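Peptide ABC transporter, peptide-binding protein (Thermus thermophilus, PDB 2D5W) binds oligopeptides and probably hands them to a membrane ABC transporter for uptake. Local coordinates at residues P16-G21 against F192-A197; H160-E165 against G205-S210; I306-F311 against L320-K325; E312-V317 against S456-T461. All coordinates share one frame; numbering follows the deposited sequence.

Contact 1: P16-G21 against F192-A197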
loop_
_atom_site.group_PDB
_atom_site.type_symbol
_atom_site.label_atom_id
_atom_site.label_comp_id
_atom_site.label_asym_id
_atom_site.label_seq_id
_atom_site.Cartn_x
_atom_site.Cartn_y
_atom_site.Cartn_z
ATOM N N PRO A 16 -9.147 0.572 8.869
ATOM C CA PRO A 16 -9.424 -0.370 7.779
ATOM C C PRO A 16 -10.917 -0.391 7.459
ATOM O O PRO A 16 -11.748 -0.330 8.364
ATOM C CB PRO A 16 -8.969 -1.710 8.351
ATOM C CG PRO A 16 -7.925 -1.333 9.355
ATOM C CD PRO A 16 -8.504 -0.106 10.008
ATOM N N ARG A 17 -11.262 -0.478 6.180
ATOM C CA ARG A 17 -12.670 -0.543 5.801
ATOM C C ARG A 17 -13.194 -1.954 6.087
ATOM O O ARG A 17 -14.344 -2.129 6.486
ATOM C CB ARG A 17 -12.835 -0.196 4.322
ATOM C CG ARG A 17 -14.276 -0.270 3.806
ATOM C CD ARG A 17 -15.255 0.518 4.676
ATOM N NE ARG A 17 -16.620 0.494 4.146
ATOM C CZ ARG A 17 -17.058 1.269 3.158
ATOM N NH1 ARG A 17 -18.315 1.169 2.744
ATOM N NH2 ARG A 17 -16.248 2.152 2.591
ATOM N N VAL A 18 -12.337 -2.947 5.858
ATOM C CA VAL A 18 -12.636 -4.357 6.115
ATOM C C VAL A 18 -11.366 -4.952 6.714
ATOM O O VAL A 18 -10.298 -4.334 6.639
ATOM C CB VAL A 18 -13.024 -5.139 4.826
ATOM C CG1 VAL A 18 -14.351 -4.630 4.293
ATOM C CG2 VAL A 18 -11.935 -5.011 3.778
ATOM N N LEU A 19 -11.467 -6.147 7.291
ATOM C CA LEU A 19 -10.312 -6.749 7.939
ATOM C C LEU A 19 -10.331 -8.272 7.932
ATOM O O LEU A 19 -11.399 -8.887 7.932
ATOM C CB LEU A 19 -10.260 -6.268 9.392
ATOM C CG LEU A 19 -9.061 -6.612 10.276
ATOM C CD1 LEU A 19 -7.878 -5.743 9.881
ATOM C CD2 LEU A 19 -9.416 -6.380 11.743
ATOM N N ALA A 20 -9.137 -8.858 7.912
ATOM C CA ALA A 20 -8.936 -10.305 7.992
ATOM C C ALA A 20 -9.380 -11.210 6.847
ATOM O O ALA A 20 -8.562 -11.949 6.299
ATOM C CB ALA A 20 -9.537 -10.814 9.309
ATOM N N GLY A 21 -10.663 -11.179 6.506
ATOM C CA GLY A 21 -11.172 -12.041 5.449
ATOM C C GLY A 21 -10.848 -11.635 4.023
ATOM O O GLY A 21 -10.915 -12.461 3.112
ATOM N N PHE A 192 -18.123 -12.668 -1.101
ATOM C CA PHE A 192 -17.471 -13.803 -0.460
ATOM C C PHE A 192 -16.562 -13.284 0.657
ATOM O O PHE A 192 -16.678 -13.700 1.810
ATOM C CB PHE A 192 -16.649 -14.585 -1.490
ATOM C CG PHE A 192 -15.675 -15.559 -0.885
ATOM C CD1 PHE A 192 -16.117 -16.607 -0.082
ATOM C CD2 PHE A 192 -14.313 -15.425 -1.120
ATOM C CE1 PHE A 192 -15.208 -17.508 0.478
ATOM C CE2 PHE A 192 -13.402 -16.316 -0.567
ATOM C CZ PHE A 192 -13.852 -17.359 0.234
ATOM N N PHE A 193 -15.662 -12.366 0.320
ATOM C CA PHE A 193 -14.751 -11.818 1.319
ATOM C C PHE A 193 -15.490 -11.044 2.408
ATOM O O PHE A 193 -15.142 -11.140 3.587
ATOM C CB PHE A 193 -13.712 -10.915 0.647
ATOM C CG PHE A 193 -12.850 -11.628 -0.357
ATOM C CD1 PHE A 193 -11.976 -12.636 0.044
ATOM C CD2 PHE A 193 -12.931 -11.310 -1.708
ATOM C CE1 PHE A 193 -11.194 -13.320 -0.890
ATOM C CE2 PHE A 193 -12.156 -11.987 -2.650
ATOM C CZ PHE A 193 -11.287 -12.995 -2.239
ATOM N N LEU A 194 -16.519 -10.293 2.026
ATOM C CA LEU A 194 -17.271 -9.505 2.999
ATOM C C LEU A 194 -17.915 -10.339 4.104
ATOM O O LEU A 194 -18.063 -9.865 5.229
ATOM C CB LEU A 194 -18.333 -8.655 2.294
ATOM C CG LEU A 194 -17.769 -7.494 1.469
ATOM C CD1 LEU A 194 -18.883 -6.834 0.673
ATOM C CD2 LEU A 194 -17.092 -6.484 2.392
ATOM N N LYS A 195 -18.297 -11.574 3.797
ATOM C CA LYS A 195 -18.899 -12.433 4.813
ATOM C C LYS A 195 -17.918 -12.711 5.950
ATOM O O LYS A 195 -18.318 -13.072 7.057
ATOM C CB LYS A 195 -19.348 -13.761 4.195
ATOM C CG LYS A 195 -20.643 -13.673 3.410
ATOM C CD LYS A 195 -21.093 -15.045 2.937
ATOM C CE LYS A 195 -22.414 -14.959 2.191
ATOM N NZ LYS A 195 -22.332 -14.046 1.015
ATOM N N PHE A 196 -16.633 -12.529 5.671
ATOM C CA PHE A 196 -15.579 -12.786 6.650
ATOM C C PHE A 196 -14.738 -11.550 6.961
ATOM O O PHE A 196 -13.640 -11.683 7.509
ATOM C CB PHE A 196 -14.630 -13.859 6.105
ATOM C CG PHE A 196 -15.293 -15.164 5.776
ATOM C CD1 PHE A 196 -15.443 -16.146 6.748
ATOM C CD2 PHE A 196 -15.755 -15.418 4.487
ATOM C CE1 PHE A 196 -16.042 -17.368 6.441
ATOM C CE2 PHE A 196 -16.356 -16.636 4.171
ATOM C CZ PHE A 196 -16.498 -17.612 5.149
ATOM N N ALA A 197 -15.230 -10.354 6.650
ATOM C CA ALA A 197 -14.391 -9.178 6.853
ATOM C C ALA A 197 -15.016 -7.910 7.404
ATOM O O ALA A 197 -14.328 -6.894 7.504
ATOM C CB ALA A 197 -13.663 -8.861 5.542
#

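Contact 2: H160-E165 against G205-S210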
loop_
_atom_site.group_PDB
_atom_site.type_symbol
_atom_site.label_atom_id
_atom_site.label_comp_id
_atom_site.label_asym_id
_atom_site.label_seq_id
_atom_site.Cartn_x
_atom_site.Cartn_y
_atom_site.Cartn_z
ATOM N N HIS A 160 -10.452 -24.353 6.449
ATOM C CA HIS A 160 -11.521 -24.942 7.249
ATOM C C HIS A 160 -12.596 -23.928 7.621
ATOM O O HIS A 160 -13.723 -24.300 7.934
ATOM C CB HIS A 160 -10.966 -25.630 8.511
ATOM C CG HIS A 160 -10.415 -24.695 9.546
ATOM N ND1 HIS A 160 -9.216 -24.033 9.394
ATOM C CD2 HIS A 160 -10.880 -24.353 10.772
ATOM C CE1 HIS A 160 -8.965 -23.326 10.482
ATOM N NE2 HIS A 160 -9.958 -23.503 11.334
ATOM N N ILE A 161 -12.252 -22.646 7.560
ATOM C CA ILE A 161 -13.194 -21.581 7.887
ATOM C C ILE A 161 -13.902 -21.020 6.656
ATOM O O ILE A 161 -15.126 -20.890 6.638
ATOM C CB ILE A 161 -12.477 -20.405 8.601
ATOM C CG1 ILE A 161 -11.918 -20.867 9.949
ATOM C CG2 ILE A 161 -13.431 -19.221 8.761
ATOM C CD1 ILE A 161 -12.966 -21.358 10.938
ATOM N N MET A 162 -13.127 -20.701 5.625
ATOM C CA MET A 162 -13.671 -20.090 4.415
ATOM C C MET A 162 -13.975 -21.025 3.250
ATOM O O MET A 162 -14.703 -20.650 2.332
ATOM C CB MET A 162 -12.708 -19.000 3.933
ATOM C CG MET A 162 -12.342 -17.973 4.999
ATOM S SD MET A 162 -11.087 -16.800 4.440
ATOM C CE MET A 162 -12.102 -15.623 3.547
ATOM N N GLY A 163 -13.412 -22.228 3.294
ATOM C CA GLY A 163 -13.595 -23.200 2.225
ATOM C C GLY A 163 -15.021 -23.576 1.870
ATOM O O GLY A 163 -15.382 -23.573 0.691
ATOM N N PRO A 164 -15.857 -23.921 2.856
ATOM C CA PRO A 164 -17.243 -24.290 2.546
ATOM C C PRO A 164 -17.981 -23.216 1.746
ATOM O O PRO A 164 -18.641 -23.514 0.748
ATOM C CB PRO A 164 -17.848 -24.527 3.926
ATOM C CG PRO A 164 -16.680 -25.074 4.701
ATOM C CD PRO A 164 -15.559 -24.146 4.282
ATOM N N GLU A 165 -17.872 -21.963 2.175
ATOM C CA GLU A 165 -18.539 -20.887 1.457
ATOM C C GLU A 165 -17.922 -20.719 0.071
ATOM O O GLU A 165 -18.633 -20.479 -0.905
ATOM C CB GLU A 165 -18.442 -19.570 2.228
ATOM C CG GLU A 165 -19.077 -18.388 1.501
ATOM C CD GLU A 165 -20.586 -18.497 1.382
ATOM O OE1 GLU A 165 -21.176 -17.721 0.601
ATOM O OE2 GLU A 165 -21.188 -19.348 2.070
ATOM N N GLY A 205 -17.048 -13.918 15.482
ATOM C CA GLY A 205 -16.118 -15.018 15.264
ATOM C C GLY A 205 -15.990 -15.593 13.867
ATOM O O GLY A 205 -15.640 -16.764 13.711
ATOM N N ALA A 206 -16.223 -14.776 12.847
ATOM C CA ALA A 206 -16.152 -15.249 11.466
ATOM C C ALA A 206 -14.778 -15.730 11.015
ATOM O O ALA A 206 -14.681 -16.580 10.131
ATOM C CB ALA A 206 -16.642 -14.157 10.520
ATOM N N MET A 207 -13.715 -15.192 11.603
ATOM C CA MET A 207 -12.366 -15.581 11.206
ATOM C C MET A 207 -11.523 -16.156 12.335
ATOM O O MET A 207 -11.886 -16.074 13.512
ATOM C CB MET A 207 -11.627 -14.372 10.617
ATOM C CG MET A 207 -12.013 -14.018 9.188
ATOM S SD MET A 207 -11.531 -15.303 8.002
ATOM C CE MET A 207 -9.757 -14.972 7.844
ATOM N N VAL A 208 -10.404 -16.767 11.945
ATOM C CA VAL A 208 -9.424 -17.288 12.888
ATOM C C VAL A 208 -8.114 -16.615 12.492
ATOM O O VAL A 208 -7.989 -16.105 11.369
ATOM C CB VAL A 208 -9.300 -18.826 12.867
ATOM C CG1 VAL A 208 -10.599 -19.443 13.388
ATOM C CG2 VAL A 208 -8.966 -19.319 11.478
ATOM N N TYR A 209 -7.145 -16.635 13.399
ATOM C CA TYR A 209 -5.898 -15.908 13.224
ATOM C C TYR A 209 -4.631 -16.733 13.378
ATOM O O TYR A 209 -4.572 -17.636 14.202
ATOM C CB TYR A 209 -5.938 -14.751 14.225
ATOM C CG TYR A 209 -7.227 -13.964 14.082
ATOM C CD1 TYR A 209 -7.347 -12.978 13.107
ATOM C CD2 TYR A 209 -8.367 -14.288 14.828
ATOM C CE1 TYR A 209 -8.551 -12.340 12.864
ATOM C CE2 TYR A 209 -9.590 -13.651 14.587
ATOM C CZ TYR A 209 -9.669 -12.677 13.596
ATOM O OH TYR A 209 -10.858 -12.044 13.314
ATOM N N SER A 210 -3.610 -16.399 12.595
ATOM C CA SER A 210 -2.346 -17.133 12.618
ATOM C C SER A 210 -1.180 -16.360 13.220
ATOM O O SER A 210 -0.087 -16.906 13.366
ATOM C CB SER A 210 -1.966 -17.522 11.197
ATOM O OG SER A 210 -1.794 -16.346 10.422
#

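Contact 3: I306-F311 against L320-K325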
loop_
_atom_site.group_PDB
_atom_site.type_symbol
_atom_site.label_atom_id
_atom_site.label_comp_id
_atom_site.label_asym_id
_atom_site.label_seq_id
_atom_site.Cartn_x
_atom_site.Cartn_y
_atom_site.Cartn_z
ATOM N N ILE A 306 -0.352 12.935 -6.981
ATOM C CA ILE A 306 -1.719 13.219 -7.377
ATOM C C ILE A 306 -2.039 12.412 -8.627
ATOM O O ILE A 306 -1.459 12.641 -9.690
ATOM C CB ILE A 306 -1.941 14.720 -7.686
ATOM C CG1 ILE A 306 -1.507 15.566 -6.484
ATOM C CG2 ILE A 306 -3.415 14.970 -7.999
ATOM C CD1 ILE A 306 -1.736 17.062 -6.659
ATOM N N ASP A 307 -2.935 11.442 -8.493
ATOM C CA ASP A 307 -3.339 10.665 -9.647
ATOM C C ASP A 307 -4.312 11.506 -10.459
ATOM O O ASP A 307 -4.984 12.399 -9.928
ATOM C CB ASP A 307 -3.968 9.342 -9.217
ATOM C CG ASP A 307 -2.925 8.278 -8.962
ATOM O OD1 ASP A 307 -2.837 7.784 -7.819
ATOM O OD2 ASP A 307 -2.178 7.947 -9.911
ATOM N N ILE A 308 -4.363 11.214 -11.754
ATOM C CA ILE A 308 -5.193 11.942 -12.702
ATOM C C ILE A 308 -6.023 10.963 -13.518
ATOM O O ILE A 308 -5.476 10.036 -14.115
ATOM C CB ILE A 308 -4.306 12.735 -13.689
ATOM C CG1 ILE A 308 -3.361 13.669 -12.923
ATOM C CG2 ILE A 308 -5.172 13.493 -14.684
ATOM C CD1 ILE A 308 -4.042 14.806 -12.207
ATOM N N ASN A 309 -7.336 11.161 -13.543
ATOM C CA ASN A 309 -8.198 10.285 -14.326
ATOM C C ASN A 309 -7.960 10.602 -15.804
ATOM O O ASN A 309 -8.191 11.729 -16.240
ATOM C CB ASN A 309 -9.665 10.536 -13.982
ATOM C CG ASN A 309 -10.592 9.548 -14.656
ATOM O OD1 ASN A 309 -10.285 9.037 -15.730
ATOM N ND2 ASN A 309 -11.737 9.282 -14.041
ATOM N N LYS A 310 -7.489 9.618 -16.564
ATOM C CA LYS A 310 -7.222 9.814 -17.985
ATOM C C LYS A 310 -8.119 8.945 -18.861
ATOM O O LYS A 310 -7.843 8.756 -20.051
ATOM C CB LYS A 310 -5.748 9.515 -18.280
ATOM C CG LYS A 310 -4.783 10.427 -17.532
ATOM C CD LYS A 310 -3.331 9.984 -17.693
ATOM C CE LYS A 310 -3.065 8.636 -17.029
ATOM N NZ LYS A 310 -3.265 8.678 -15.549
ATOM N N PHE A 311 -9.193 8.417 -18.278
ATOM C CA PHE A 311 -10.120 7.574 -19.032
ATOM C C PHE A 311 -10.995 8.414 -19.948
ATOM O O PHE A 311 -11.849 9.172 -19.491
ATOM C CB PHE A 311 -11.004 6.757 -18.090
ATOM C CG PHE A 311 -10.272 5.664 -17.372
ATOM C CD1 PHE A 311 -9.758 5.866 -16.095
ATOM C CD2 PHE A 311 -10.083 4.431 -17.982
ATOM C CE1 PHE A 311 -9.068 4.853 -15.438
ATOM C CE2 PHE A 311 -9.394 3.413 -17.334
ATOM C CZ PHE A 311 -8.886 3.622 -16.060
ATOM N N LEU A 320 -11.838 18.434 -19.811
ATOM C CA LEU A 320 -10.706 19.079 -19.155
ATOM C C LEU A 320 -9.382 18.795 -19.858
ATOM O O LEU A 320 -8.374 19.444 -19.579
ATOM C CB LEU A 320 -10.610 18.614 -17.701
ATOM C CG LEU A 320 -11.771 18.994 -16.784
ATOM C CD1 LEU A 320 -11.568 18.359 -15.413
ATOM C CD2 LEU A 320 -11.849 20.507 -16.670
ATOM N N GLY A 321 -9.391 17.819 -20.760
ATOM C CA GLY A 321 -8.183 17.460 -21.484
ATOM C C GLY A 321 -7.141 16.767 -20.621
ATOM O O GLY A 321 -5.943 16.847 -20.894
ATOM N N LEU A 322 -7.590 16.064 -19.588
ATOM C CA LEU A 322 -6.664 15.379 -18.691
ATOM C C LEU A 322 -5.885 14.263 -19.374
ATOM O O LEU A 322 -4.850 13.828 -18.873
ATOM C CB LEU A 322 -7.415 14.825 -17.477
ATOM C CG LEU A 322 -8.147 15.884 -16.648
ATOM C CD1 LEU A 322 -8.778 15.238 -15.426
ATOM C CD2 LEU A 322 -7.170 16.964 -16.220
ATOM N N ASN A 323 -6.379 13.814 -20.523
ATOM C CA ASN A 323 -5.730 12.756 -21.288
ATOM C C ASN A 323 -4.557 13.273 -22.128
ATOM O O ASN A 323 -3.814 12.485 -22.716
ATOM C CB ASN A 323 -6.762 12.064 -22.183
ATOM C CG ASN A 323 -7.525 13.042 -23.063
ATOM O OD1 ASN A 323 -8.017 14.071 -22.592
ATOM N ND2 ASN A 323 -7.637 12.719 -24.347
ATOM N N ASP A 324 -4.389 14.593 -22.179
ATOM C CA ASP A 324 -3.301 15.212 -22.941
ATOM C C ASP A 324 -2.168 15.551 -21.974
ATOM O O ASP A 324 -2.387 16.239 -20.981
ATOM C CB ASP A 324 -3.810 16.486 -23.627
ATOM C CG ASP A 324 -2.870 16.990 -24.704
ATOM O OD1 ASP A 324 -1.699 17.290 -24.397
ATOM O OD2 ASP A 324 -3.310 17.089 -25.869
ATOM N N LYS A 325 -0.957 15.082 -22.262
ATOM C CA LYS A 325 0.161 15.351 -21.365
ATOM C C LYS A 325 0.390 16.840 -21.128
ATOM O O LYS A 325 0.864 17.227 -20.064
ATOM C CB LYS A 325 1.455 14.706 -21.879
ATOM C CG LYS A 325 2.080 15.368 -23.096
ATOM C CD LYS A 325 3.423 14.720 -23.423
ATOM C CE LYS A 325 4.055 15.343 -24.656
ATOM N NZ LYS A 325 5.343 14.680 -25.007
#

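Contact 4: E312-V317 against S456-T461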
loop_
_atom_site.group_PDB
_atom_site.type_symbol
_atom_site.label_atom_id
_atom_site.label_comp_id
_atom_site.label_asym_id
_atom_site.label_seq_id
_atom_site.Cartn_x
_atom_site.Cartn_y
_atom_site.Cartn_z
ATOM N N GLU A 312 -10.781 8.252 -21.248
ATOM C CA GLU A 312 -11.510 9.001 -22.259
ATOM C C GLU A 312 -13.012 8.730 -22.334
ATOM O O GLU A 312 -13.748 9.501 -22.949
ATOM C CB GLU A 312 -10.855 8.768 -23.623
ATOM C CG GLU A 312 -9.488 9.436 -23.743
ATOM C CD GLU A 312 -8.645 8.877 -24.871
ATOM O OE1 GLU A 312 -9.149 8.790 -26.010
ATOM O OE2 GLU A 312 -7.470 8.532 -24.617
ATOM N N ASN A 313 -13.474 7.647 -21.715
ATOM C CA ASN A 313 -14.901 7.345 -21.736
ATOM C C ASN A 313 -15.667 8.240 -20.761
ATOM O O ASN A 313 -16.896 8.265 -20.773
ATOM C CB ASN A 313 -15.157 5.868 -21.417
ATOM C CG ASN A 313 -14.540 5.438 -20.109
ATOM O OD1 ASN A 313 -13.319 5.361 -19.983
ATOM N ND2 ASN A 313 -15.382 5.156 -19.122
ATOM N N CYS A 314 -14.939 8.957 -19.904
ATOM C CA CYS A 314 -15.556 9.895 -18.965
ATOM C C CYS A 314 -15.427 11.241 -19.661
ATOM O O CYS A 314 -14.333 11.785 -19.771
ATOM C CB CYS A 314 -14.811 9.924 -17.624
ATOM S SG CYS A 314 -14.829 8.329 -16.750
ATOM N N GLN A 315 -16.541 11.776 -20.144
ATOM C CA GLN A 315 -16.492 13.034 -20.874
ATOM C C GLN A 315 -15.834 14.178 -20.107
ATOM O O GLN A 315 -15.219 15.051 -20.716
ATOM C CB GLN A 315 -17.894 13.438 -21.337
ATOM C CG GLN A 315 -17.900 14.542 -22.394
ATOM C CD GLN A 315 -16.975 14.247 -23.570
ATOM O OE1 GLN A 315 -17.016 13.162 -24.157
ATOM N NE2 GLN A 315 -16.140 15.217 -23.924
ATOM N N VAL A 316 -15.950 14.176 -18.782
ATOM C CA VAL A 316 -15.333 15.223 -17.969
ATOM C C VAL A 316 -13.820 15.224 -18.193
ATOM O O VAL A 316 -13.184 16.278 -18.250
ATOM C CB VAL A 316 -15.620 15.004 -16.467
ATOM C CG1 VAL A 316 -14.902 16.058 -15.638
ATOM C CG2 VAL A 316 -17.118 15.058 -16.214
ATOM N N VAL A 317 -13.252 14.029 -18.323
ATOM C CA VAL A 317 -11.824 13.875 -18.560
ATOM C C VAL A 317 -11.446 14.510 -19.897
ATOM O O VAL A 317 -10.462 15.244 -19.991
ATOM C CB VAL A 317 -11.431 12.380 -18.560
ATOM C CG1 VAL A 317 -10.011 12.198 -19.069
ATOM C CG2 VAL A 317 -11.562 11.822 -17.151
ATOM N N SER A 456 -12.480 4.329 -14.103
ATOM C CA SER A 456 -12.972 3.999 -15.440
ATOM C C SER A 456 -14.491 4.121 -15.503
ATOM O O SER A 456 -15.072 4.186 -16.589
ATOM C CB SER A 456 -12.543 2.583 -15.840
ATOM O OG SER A 456 -13.174 1.604 -15.035
ATOM N N GLU A 457 -15.126 4.143 -14.335
ATOM C CA GLU A 457 -16.577 4.290 -14.228
ATOM C C GLU A 457 -16.880 5.725 -13.799
ATOM O O GLU A 457 -18.007 6.055 -13.433
ATOM C CB GLU A 457 -17.144 3.307 -13.199
ATOM C CG GLU A 457 -17.044 1.844 -13.606
ATOM C CD GLU A 457 -17.915 1.509 -14.801
ATOM O OE1 GLU A 457 -19.133 1.778 -14.741
ATOM O OE2 GLU A 457 -17.386 0.970 -15.796
ATOM N N CYS A 458 -15.844 6.559 -13.840
ATOM C CA CYS A 458 -15.915 7.975 -13.494
ATOM C C CYS A 458 -16.313 8.270 -12.039
ATOM O O CYS A 458 -16.945 9.288 -11.756
ATOM C CB CYS A 458 -16.855 8.705 -14.472
ATOM S SG CYS A 458 -16.775 8.094 -16.195
ATOM N N LYS A 459 -15.923 7.389 -11.117
ATOM C CA LYS A 459 -16.227 7.581 -9.697
ATOM C C LYS A 459 -15.510 8.825 -9.173
ATOM O O LYS A 459 -16.062 9.566 -8.363
ATOM C CB LYS A 459 -15.839 6.341 -8.891
ATOM C CG LYS A 459 -16.862 5.215 -8.972
ATOM C CD LYS A 459 -18.184 5.607 -8.315
ATOM C CE LYS A 459 -18.012 5.900 -6.830
ATOM N NZ LYS A 459 -19.303 6.229 -6.158
ATOM N N TRP A 460 -14.261 9.015 -9.592
ATOM C CA TRP A 460 -13.518 10.228 -9.263
ATOM C C TRP A 460 -13.107 10.691 -10.659
ATOM O O TRP A 460 -12.725 9.875 -11.501
ATOM C CB TRP A 460 -12.329 9.993 -8.312
ATOM C CG TRP A 460 -11.378 8.896 -8.631
ATOM C CD1 TRP A 460 -11.506 7.572 -8.312
ATOM C CD2 TRP A 460 -10.101 9.036 -9.257
ATOM N NE1 TRP A 460 -10.383 6.884 -8.697
ATOM C CE2 TRP A 460 -9.503 7.758 -9.281
ATOM C CE3 TRP A 460 -9.400 10.122 -9.801
ATOM C CZ2 TRP A 460 -8.235 7.537 -9.829
ATOM C CZ3 TRP A 460 -8.142 9.900 -10.345
ATOM C CH2 TRP A 460 -7.574 8.618 -10.356
ATOM N N THR A 461 -13.209 11.992 -10.906
ATOM C CA THR A 461 -12.993 12.538 -12.242
ATOM C C THR A 461 -11.875 13.535 -12.485
ATOM O O THR A 461 -11.816 14.139 -13.561
ATOM C CB THR A 461 -14.280 13.218 -12.714
ATOM O OG1 THR A 461 -14.597 14.284 -11.809
ATOM C CG2 THR A 461 -15.436 12.222 -12.735
#

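Contact 1: P16-G21 against F192-A197
Val18 packs against Leu194 of helix 182-194 and against Ala197 just beyond it. Its CG1 touches Leu194 CD2 at 3.8 Å, the two side chains crossing at about a right angle, while its CB sits against Ala197 CB, whose small methyl lets the backbones draw close. CG1 gets there by standing anti to the carbonyl carbon (chi1 -67°). Leu19 directs its CB away from 192-197, its side chain touching Glu37 of helix 31-40, and contributes its backbone instead: Leu19 N donates to Ala197 O at 3.0 Å, in the carbonyl plane on a lone pair of that oxygen. Leu19 O lies 3.3 Å from Ala197 CB. Ala20 then adopts a positive phi, making the classic gamma turn in which Gly21 N bonds back to Leu19 O. At Gly21 a side chain would run into Phe196 O, so glycine suits the site; Gly21 CA approaches that oxygen at 3.2 Å in a CA-H...O contact. Gly21 O finally comes to the edge of the Phe193 ring, 3.3 Å from CD1, where the slightly positive ring hydrogens face a carbonyl. One backbone bond and several carbonyl contacts among apolar groups suggest that main-chain fit matters at least as much as side-chain identity.

Contact 2: H160-E165 against G205-S210
Ile161, on helix 159-173, is the bump that fits the hollow made by Ala206, Met207 and Val208, in the loop that follows helix 199-203. That helix ends in a Schellman motif with Gly205 at the C-prime position, its positive phi releasing the chain to run past the other helix. The two branches of Ile161 divide the work. CG2, anti to the backbone N, presses on Ala206 O at 3.2 Å, whereas CG1 lies 3.7 Å from Val208 CG2 and CD1 reaches on to Val208 CG1. A beta-branched residue suits this place because its two branches, the CG2 methyl and the CG1-CD1 arm, reach different partners at once. Cutting it back to an alanine would probably open a gap between the Val208 methyls and the helix, leaving the valine short of its main apolar partner here. CG1 of Ile161 also lies over one face of the His160 ring, offset toward the rim. That ring stays beside Val208 CG2 while its NE2 is hydrogen-bonded to Asp95. Beside Ile161, two flexible thioether chains meet: Met207, bent at both chi2 and chi3, doubles back to meet Met162, and their sulfurs, Met162 SD and Met207 SD, lie 3.9 Å apart.

Contact 3: I306-F311 against L320-K325
Leu322 reaches across to Ile308 and Asn309 from a tight sequence of helix-end motifs. Gly321 closes helix 315-320 as the C-prime residue of a Schellman motif, a type I turn runs from it to Asp324, and Asp324 caps the next helix. From this turn Leu322 CB touches first, 3.4 Å from Asn309 O and 3.8 Å from Ile308 CG2. CG stands farther back from the same carbonyl, at 4.2 Å from Asn309 O. At the tip, CD1 closes in again, 3.6 Å from Asn309 O, with Ile308 CG2 just beyond. Asn309 O is thus buried against hydrocarbon and has no hydrogen-bonding partner, a cost that the leucine's packing probably helps to offset. Lys310 adds its CG, 3.7 Å from Leu322 O. Bends at chi3 and chi4 (-66° and -63°) curl the chain back so that NZ donates to Ile308 O and also to Pro543 O. A methionine in place of Lys310 would probably leave both carbonyls without this donor and the strand end less firmly tied to the chain at Pro543, just before strand 544-557. Asn309 forms an Asx turn: its OD1 accepts from Phe311 N at 2.8 Å.

Contact 4: E312-V317 against S456-T461
Asn313 ND2 donates to Ser456 O at 2.7 Å, the shortest polar bond joining 312-317 to 456-461. The oxygen lies almost exactly in the amide plane of the asparagine, and the N-H points at it fairly directly, at 158°; seen from the acceptor, the donor is tilted somewhat off the carbonyl plane. Asparagine suits the place because its short side chain, with CG set between the backbone N and the carbonyl carbon (chi1 55°), presents an N-H to a main-chain carbonyl of the other segment. Beside this bond stands the covalent link, the disulfide from Cys314 SG to Cys458 SG, 2.0 Å long. Its chi3 of -96° is near the right angle that a relaxed disulfide prefers, in the left-handed sense. Cys314 occupies the N-cap position of helix 315-320, so the disulfide fastens the start of that helix to the loop leading into strand 463-469, which pairs antiparallel with strand 293-308. The bridge therefore joins the connection leaving strand 293-308 to the one entering strand 463-469, neighbouring strands of a mixed sheet. Cys458 has positive phi, unusual for a residue with a side chain, and its CB is directed at the helix start. Two residues beyond Cys314, Val316 crosses Thr461 at about a right angle, its CG1 4.1 Å from Thr461 CB. Val317 brings its CG2 to 4.3 Å from Thr461 O.

In the fold
From the N terminus, the loop after strand 7-12 waits some 170 residues before contact 1 closes it against the end of helix 182-194. Contact 2 crosses it, since helix 159-173 lies within that span while 205-210 lies past it; the two touch, for instance where Met207 CG meets Phe196 O, and so join the N-terminal loop, both helices and the approach to strand 213-219. Contact 3 closes a short loop from strand 293-308 round helix 315-320, and contact 4 crosses it, spanning about 140 residues to the lead-in of strand 463-469. A hydrogen bond from Asn309 ND2 to Trp460 O joins these two. Contacts 2 and 3 lie on opposite sides of the chain's centre.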